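B-agarase (Agarivorans gilvus, PDB 5Z6P) probably hydrolyses beta-galactosidic linkages of agarose, as a family 50 glycoside hydrolase with agarase activity. Local coordinates at residues A[442-455]-A[494-508]. Residues are numbered along the deposited sequence; the frame is centred on the assembly and turned at random.
Sequences YDNQRIPFFANGWI and EIKDTPWCVGIFIDN
Parallel strands 449-453 and 501-506 pair side by side, with helix 478-495 leading into the second, consistent with neighbouring strands of the (beta/alpha)8 barrel expected for this glycosidase family. A451 N donates to G503 O (2.9 Å) and A451 O accepts from F505 N. Similar bonds run from F449, whose N reaches W500 O, to G453, whose O receives D507 N. F449, A451, C501 and I504 lie on one face of the sheet, F450 and F505 on the other. With F449 CG between its backbone N and carbonyl carbon (chi1 66°), the ring turns toward the second strand, and C501 CA sits over one face, 4.0 Å from the ring centroid. I495 CG2 meets its edge, and Y442 CD1 lies over the opposite face. V502 CB packs over the F450 ring, and H713 meets that ring edge-to-face. Before the strands, the backbone of Q445 and R446 lies over one face of the W500 indole, with Q445 CA 3.8 Å from the centroid of its five-membered ring. Water 1 links Y442 OH to E494 OE1. D507 OD2 is hydrogen-bonded to Y598 OH, while D507 OD1 accepts I455 N at 3.0 Å, nearly straight at 176°, on the syn side of the carboxylate, 25° out of its plane.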
loop_
_atom_site.group_PDB
_atom_site.type_symbol
_atom_site.label_atom_id
_atom_site.label_comp_id
_atom_site.label_asym_id
_atom_site.label_seq_id
_atom_site.Cartn_x
_atom_site.Cartn_y
_atom_site.Cartn_z
ATOM N N TYR A 442 7.344 7.484 -22.183
ATOM C CA TYR A 442 6.109 8.080 -22.672
ATOM C C TYR A 442 6.040 8.199 -24.203
ATOM O O TYR A 442 4.961 8.331 -24.751
ATOM C CB TYR A 442 5.889 9.458 -22.044
ATOM C CG TYR A 442 5.544 9.475 -20.557
ATOM C CD1 TYR A 442 5.393 8.299 -19.824
ATOM C CD2 TYR A 442 5.374 10.685 -19.890
ATOM C CE1 TYR A 442 5.099 8.333 -18.488
ATOM C CE2 TYR A 442 5.072 10.733 -18.558
ATOM C CZ TYR A 442 4.929 9.564 -17.856
ATOM O OH TYR A 442 4.624 9.640 -16.525
ATOM N N ASP A 443 7.170 8.159 -24.901
ATOM C CA ASP A 443 7.103 8.161 -26.368
ATOM C C ASP A 443 7.353 6.777 -26.980
ATOM O O ASP A 443 7.821 6.673 -28.113
ATOM C CB ASP A 443 8.088 9.186 -26.967
ATOM C CG ASP A 443 9.549 8.862 -26.682
ATOM O OD1 ASP A 443 9.873 7.739 -26.243
ATOM O OD2 ASP A 443 10.396 9.746 -26.915
ATOM N N ASN A 444 7.026 5.720 -26.248
ATOM C CA ASN A 444 7.450 4.382 -26.650
ATOM C C ASN A 444 6.634 3.837 -27.817
ATOM O O ASN A 444 7.140 3.035 -28.606
ATOM C CB ASN A 444 7.397 3.420 -25.465
ATOM C CG ASN A 444 5.998 2.909 -25.174
ATOM O OD1 ASN A 444 5.509 1.992 -25.840
ATOM N ND2 ASN A 444 5.350 3.480 -24.156
ATOM N N GLN A 445 5.379 4.273 -27.914
ATOM C CA GLN A 445 4.486 3.912 -29.017
ATOM C C GLN A 445 4.348 2.401 -29.262
ATOM O O GLN A 445 4.233 1.958 -30.391
ATOM C CB GLN A 445 4.946 4.613 -30.301
ATOM C CG GLN A 445 5.270 6.094 -30.075
ATOM C CD GLN A 445 4.941 6.974 -31.260
ATOM O OE1 GLN A 445 5.279 6.661 -32.393
ATOM N NE2 GLN A 445 4.268 8.090 -30.995
ATOM N N ARG A 446 4.342 1.621 -28.192
ATOM C CA ARG A 446 4.092 0.195 -28.291
ATOM C C ARG A 446 3.105 -0.257 -27.205
ATOM O O ARG A 446 2.402 -1.253 -27.361
ATOM C CB ARG A 446 5.401 -0.587 -28.178
ATOM C CG ARG A 446 6.381 -0.411 -29.339
ATOM C CD ARG A 446 7.741 -1.066 -29.004
ATOM N NE ARG A 446 7.591 -2.482 -28.698
ATOM C CZ ARG A 446 8.387 -3.171 -27.886
ATOM N NH1 ARG A 446 9.399 -2.580 -27.264
ATOM N NH2 ARG A 446 8.154 -4.455 -27.680
ATOM N N ILE A 447 3.056 0.490 -26.106
ATOM C CA ILE A 447 2.176 0.158 -24.991
ATOM C C ILE A 447 1.656 1.424 -24.300
ATOM O O ILE A 447 2.424 2.339 -24.053
ATOM C CB ILE A 447 2.909 -0.752 -23.963
ATOM C CG1 ILE A 447 1.962 -1.172 -22.841
ATOM C CG2 ILE A 447 4.181 -0.073 -23.427
ATOM C CD1 ILE A 447 2.437 -2.380 -22.048
ATOM N N PRO A 448 0.335 1.487 -24.019
ATOM C CA PRO A 448 -0.233 2.651 -23.326
ATOM C C PRO A 448 0.362 2.826 -21.927
ATOM O O PRO A 448 0.885 1.873 -21.352
ATOM C CB PRO A 448 -1.716 2.328 -23.241
ATOM C CG PRO A 448 -1.957 1.321 -24.355
ATOM C CD PRO A 448 -0.703 0.522 -24.418
ATOM N N PHE A 449 0.290 4.037 -21.394
ATOM C CA PHE A 449 0.833 4.308 -20.072
ATOM C C PHE A 449 -0.093 5.259 -19.296
ATOM O O PHE A 449 -0.948 5.906 -19.884
ATOM C CB PHE A 449 2.235 4.905 -20.186
ATOM C CG PHE A 449 2.255 6.260 -20.830
ATOM C CD1 PHE A 449 2.321 6.392 -22.204
ATOM C CD2 PHE A 449 2.197 7.408 -20.059
ATOM C CE1 PHE A 449 2.318 7.643 -22.793
ATOM C CE2 PHE A 449 2.182 8.645 -20.644
ATOM C CZ PHE A 449 2.238 8.766 -22.010
ATOM N N PHE A 450 0.085 5.319 -17.982
ATOM C CA PHE A 450 -0.645 6.255 -17.148
ATOM C C PHE A 450 0.321 7.354 -16.675
ATOM O O PHE A 450 1.447 7.068 -16.318
ATOM C CB PHE A 450 -1.289 5.533 -15.967
ATOM C CG PHE A 450 -2.505 4.704 -16.339
ATOM C CD1 PHE A 450 -2.388 3.527 -17.071
ATOM C CD2 PHE A 450 -3.769 5.105 -15.941
ATOM C CE1 PHE A 450 -3.522 2.784 -17.401
ATOM C CE2 PHE A 450 -4.908 4.361 -16.266
ATOM C CZ PHE A 450 -4.784 3.200 -16.992
ATOM N N ALA A 451 -0.118 8.607 -16.711
ATOM C CA ALA A 451 0.712 9.738 -16.284
ATOM C C ALA A 451 0.327 10.170 -14.866
ATOM O O ALA A 451 -0.759 9.843 -14.388
ATOM C CB ALA A 451 0.569 10.911 -17.249
ATOM N N ASN A 452 1.222 10.892 -14.202
ATOM C CA ASN A 452 0.998 11.338 -12.834
ATOM C C ASN A 452 1.630 12.700 -12.577
ATOM O O ASN A 452 2.635 13.053 -13.191
ATOM C CB ASN A 452 1.570 10.342 -11.848
ATOM C CG ASN A 452 3.079 10.444 -11.745
ATOM O OD1 ASN A 452 3.803 9.846 -12.540
ATOM N ND2 ASN A 452 3.556 11.230 -10.793
ATOM N N GLY A 453 1.041 13.442 -11.651
ATOM C CA GLY A 453 1.617 14.674 -11.180
ATOM C C GLY A 453 1.283 14.846 -9.717
ATOM O O GLY A 453 0.308 14.289 -9.233
ATOM N N TRP A 454 2.111 15.609 -9.020
ATOM C CA TRP A 454 1.877 16.008 -7.629
ATOM C C TRP A 454 1.639 17.501 -7.558
ATOM O O TRP A 454 2.383 18.257 -8.165
ATOM C CB TRP A 454 3.075 15.700 -6.738
ATOM C CG TRP A 454 3.543 14.283 -6.717
ATOM C CD1 TRP A 454 4.528 13.731 -7.481
ATOM C CD2 TRP A 454 3.067 13.253 -5.858
ATOM N NE1 TRP A 454 4.694 12.402 -7.150
ATOM C CE2 TRP A 454 3.803 12.085 -6.159
ATOM C CE3 TRP A 454 2.105 13.204 -4.850
ATOM C CZ2 TRP A 454 3.591 10.883 -5.494
ATOM C CZ3 TRP A 454 1.892 12.001 -4.193
ATOM C CH2 TRP A 454 2.633 10.859 -4.520
ATOM N N ILE A 455 0.669 17.938 -6.774
ATOM C CA ILE A 455 0.495 19.368 -6.576
ATOM C C ILE A 455 1.133 19.795 -5.261
ATOM O O ILE A 455 0.670 19.433 -4.200
ATOM C CB ILE A 455 -0.995 19.785 -6.599
ATOM C CG1 ILE A 455 -1.655 19.302 -7.900
ATOM C CG2 ILE A 455 -1.106 21.306 -6.467
ATOM C CD1 ILE A 455 -3.134 19.592 -7.967
ATOM N N GLU A 494 5.511 16.439 -20.519
ATOM C CA GLU A 494 5.968 15.058 -20.503
ATOM C C GLU A 494 5.243 14.217 -21.545
ATOM O O GLU A 494 5.864 13.453 -22.261
ATOM C CB GLU A 494 5.766 14.427 -19.120
ATOM C CG GLU A 494 6.802 14.782 -18.084
ATOM C CD GLU A 494 6.335 14.431 -16.672
ATOM O OE1 GLU A 494 5.192 13.957 -16.503
ATOM O OE2 GLU A 494 7.100 14.638 -15.727
ATOM N N ILE A 495 3.926 14.345 -21.631
ATOM C CA ILE A 495 3.187 13.395 -22.445
ATOM C C ILE A 495 2.971 13.937 -23.849
ATOM O O ILE A 495 2.571 13.200 -24.750
ATOM C CB ILE A 495 1.819 13.004 -21.793
ATOM C CG1 ILE A 495 0.812 14.159 -21.824
ATOM C CG2 ILE A 495 2.031 12.415 -20.381
ATOM C CD1 ILE A 495 -0.628 13.697 -21.771
ATOM N N LYS A 496 3.252 15.225 -24.033
ATOM C CA LYS A 496 3.136 15.868 -25.339
ATOM C C LYS A 496 1.842 15.497 -26.077
ATOM O O LYS A 496 1.878 15.163 -27.259
ATOM C CB LYS A 496 4.356 15.507 -26.191
ATOM C CG LYS A 496 5.672 15.962 -25.564
ATOM C CD LYS A 496 6.896 15.604 -26.399
ATOM C CE LYS A 496 8.195 16.079 -25.730
ATOM N NZ LYS A 496 8.375 15.476 -24.372
ATOM N N ASP A 497 0.722 15.519 -25.354
ATOM C CA ASP A 497 -0.609 15.249 -25.905
ATOM C C ASP A 497 -0.827 13.854 -26.544
ATOM O O ASP A 497 -1.811 13.663 -27.263
ATOM C CB ASP A 497 -0.962 16.328 -26.949
ATOM C CG ASP A 497 -1.071 17.733 -26.343
ATOM O OD1 ASP A 497 -0.436 17.994 -25.312
ATOM O OD2 ASP A 497 -1.798 18.579 -26.896
ATOM N N THR A 498 0.052 12.884 -26.275
ATOM C CA THR A 498 -0.029 11.590 -26.970
ATOM C C THR A 498 -1.275 10.775 -26.593
ATOM O O THR A 498 -1.648 10.682 -25.435
ATOM C CB THR A 498 1.245 10.704 -26.728
ATOM O OG1 THR A 498 1.172 9.535 -27.555
ATOM C CG2 THR A 498 1.382 10.271 -25.279
ATOM N N PRO A 499 -1.924 10.164 -27.594
ATOM C CA PRO A 499 -3.076 9.300 -27.329
ATOM C C PRO A 499 -2.694 8.026 -26.574
ATOM O O PRO A 499 -3.575 7.364 -26.046
ATOM C CB PRO A 499 -3.598 8.969 -28.727
ATOM C CG PRO A 499 -2.399 9.109 -29.587
ATOM C CD PRO A 499 -1.632 10.264 -29.031
ATOM N N TRP A 500 -1.405 7.708 -26.518
ATOM C CA TRP A 500 -0.923 6.553 -25.761
ATOM C C TRP A 500 -1.049 6.739 -24.244
ATOM O O TRP A 500 -0.903 5.784 -23.485
ATOM C CB TRP A 500 0.547 6.256 -26.101
ATOM C CG TRP A 500 0.765 5.641 -27.459
ATOM C CD1 TRP A 500 1.107 6.290 -28.606
ATOM C CD2 TRP A 500 0.667 4.257 -27.798
ATOM N NE1 TRP A 500 1.227 5.396 -29.641
ATOM C CE2 TRP A 500 0.964 4.139 -29.169
ATOM C CE3 TRP A 500 0.355 3.103 -27.078
ATOM C CZ2 TRP A 500 0.960 2.908 -29.836
ATOM C CZ3 TRP A 500 0.349 1.883 -27.742
ATOM C CH2 TRP A 500 0.656 1.796 -29.105
ATOM N N CYS A 501 -1.293 7.971 -23.799
ATOM C CA CYS A 501 -1.522 8.214 -22.378
ATOM C C CYS A 501 -2.957 7.911 -22.023
ATOM O O CYS A 501 -3.848 8.629 -22.440
ATOM C CB CYS A 501 -1.205 9.661 -21.982
ATOM S SG CYS A 501 -1.511 9.955 -20.217
ATOM N N VAL A 502 -3.179 6.870 -21.235
ATOM C CA VAL A 502 -4.535 6.456 -20.909
ATOM C C VAL A 502 -5.241 7.492 -20.044
ATOM O O VAL A 502 -6.410 7.807 -20.265
ATOM C CB VAL A 502 -4.566 5.101 -20.174
ATOM C CG1 VAL A 502 -5.986 4.760 -19.817
ATOM C CG2 VAL A 502 -3.965 4.003 -21.059
ATOM N N GLY A 503 -4.511 8.015 -19.063
ATOM C CA GLY A 503 -5.063 8.992 -18.152
ATOM C C GLY A 503 -4.032 9.511 -17.170
ATOM O O GLY A 503 -2.913 9.029 -17.119
ATOM N N ILE A 504 -4.441 10.498 -16.378
ATOM C CA ILE A 504 -3.550 11.199 -15.472
ATOM C C ILE A 504 -4.028 11.106 -14.032
ATOM O O ILE A 504 -5.140 11.520 -13.722
ATOM C CB ILE A 504 -3.436 12.682 -15.857
ATOM C CG1 ILE A 504 -3.083 12.814 -17.349
ATOM C CG2 ILE A 504 -2.427 13.394 -14.943
ATOM C CD1 ILE A 504 -3.550 14.096 -17.965
ATOM N N PHE A 505 -3.203 10.531 -13.164
ATOM C CA PHE A 505 -3.473 10.559 -11.733
ATOM C C PHE A 505 -2.907 11.855 -11.187
ATOM O O PHE A 505 -1.807 12.243 -11.555
ATOM C CB PHE A 505 -2.819 9.390 -10.970
ATOM C CG PHE A 505 -3.298 8.028 -11.364
ATOM C CD1 PHE A 505 -4.499 7.538 -10.890
ATOM C CD2 PHE A 505 -2.513 7.211 -12.150
ATOM C CE1 PHE A 505 -4.927 6.264 -11.233
ATOM C CE2 PHE A 505 -2.947 5.938 -12.496
ATOM C CZ PHE A 505 -4.156 5.480 -12.043
ATOM N N ILE A 506 -3.640 12.512 -10.305
ATOM C CA ILE A 506 -3.093 13.658 -9.596
ATOM C C ILE A 506 -3.106 13.389 -8.109
ATOM O O ILE A 506 -4.132 13.052 -7.551
ATOM C CB ILE A 506 -3.862 14.971 -9.879
ATOM C CG1 ILE A 506 -3.758 15.358 -11.349
ATOM C CG2 ILE A 506 -3.312 16.096 -8.999
ATOM C CD1 ILE A 506 -2.354 15.706 -11.801
ATOM N N ASP A 507 -1.934 13.524 -7.487
ATOM C CA ASP A 507 -1.763 13.289 -6.063
ATOM C C ASP A 507 -2.013 11.824 -5.730
ATOM O O ASP A 507 -2.264 11.024 -6.620
ATOM C CB ASP A 507 -2.683 14.216 -5.247
ATOM C CG ASP A 507 -2.250 15.682 -5.330
ATOM O OD1 ASP A 507 -1.041 15.932 -5.364
ATOM O OD2 ASP A 507 -3.118 16.568 -5.380
ATOM N N ASN A 508 -1.961 11.488 -4.448
ATOM C CA ASN A 508 -1.965 10.097 -4.016
ATOM C C ASN A 508 -2.195 9.983 -2.513
ATOM O O ASN A 508 -1.524 10.648 -1.729
ATOM C CB ASN A 508 -0.635 9.422 -4.406
ATOM C CG ASN A 508 -0.559 7.956 -3.995
ATOM O OD1 ASN A 508 -1.227 7.100 -4.562
ATOM N ND2 ASN A 508 0.299 7.660 -3.033
HETATM O O HOH W 1 3.805 12.039 -15.731
HETATM O O HOH W 2 3.547 8.981 -28.484
HETATM O O HOH W 3 -2.005 18.236 -3.370
HETATM O O HOH W 4 0.834 16.095 -3.279
#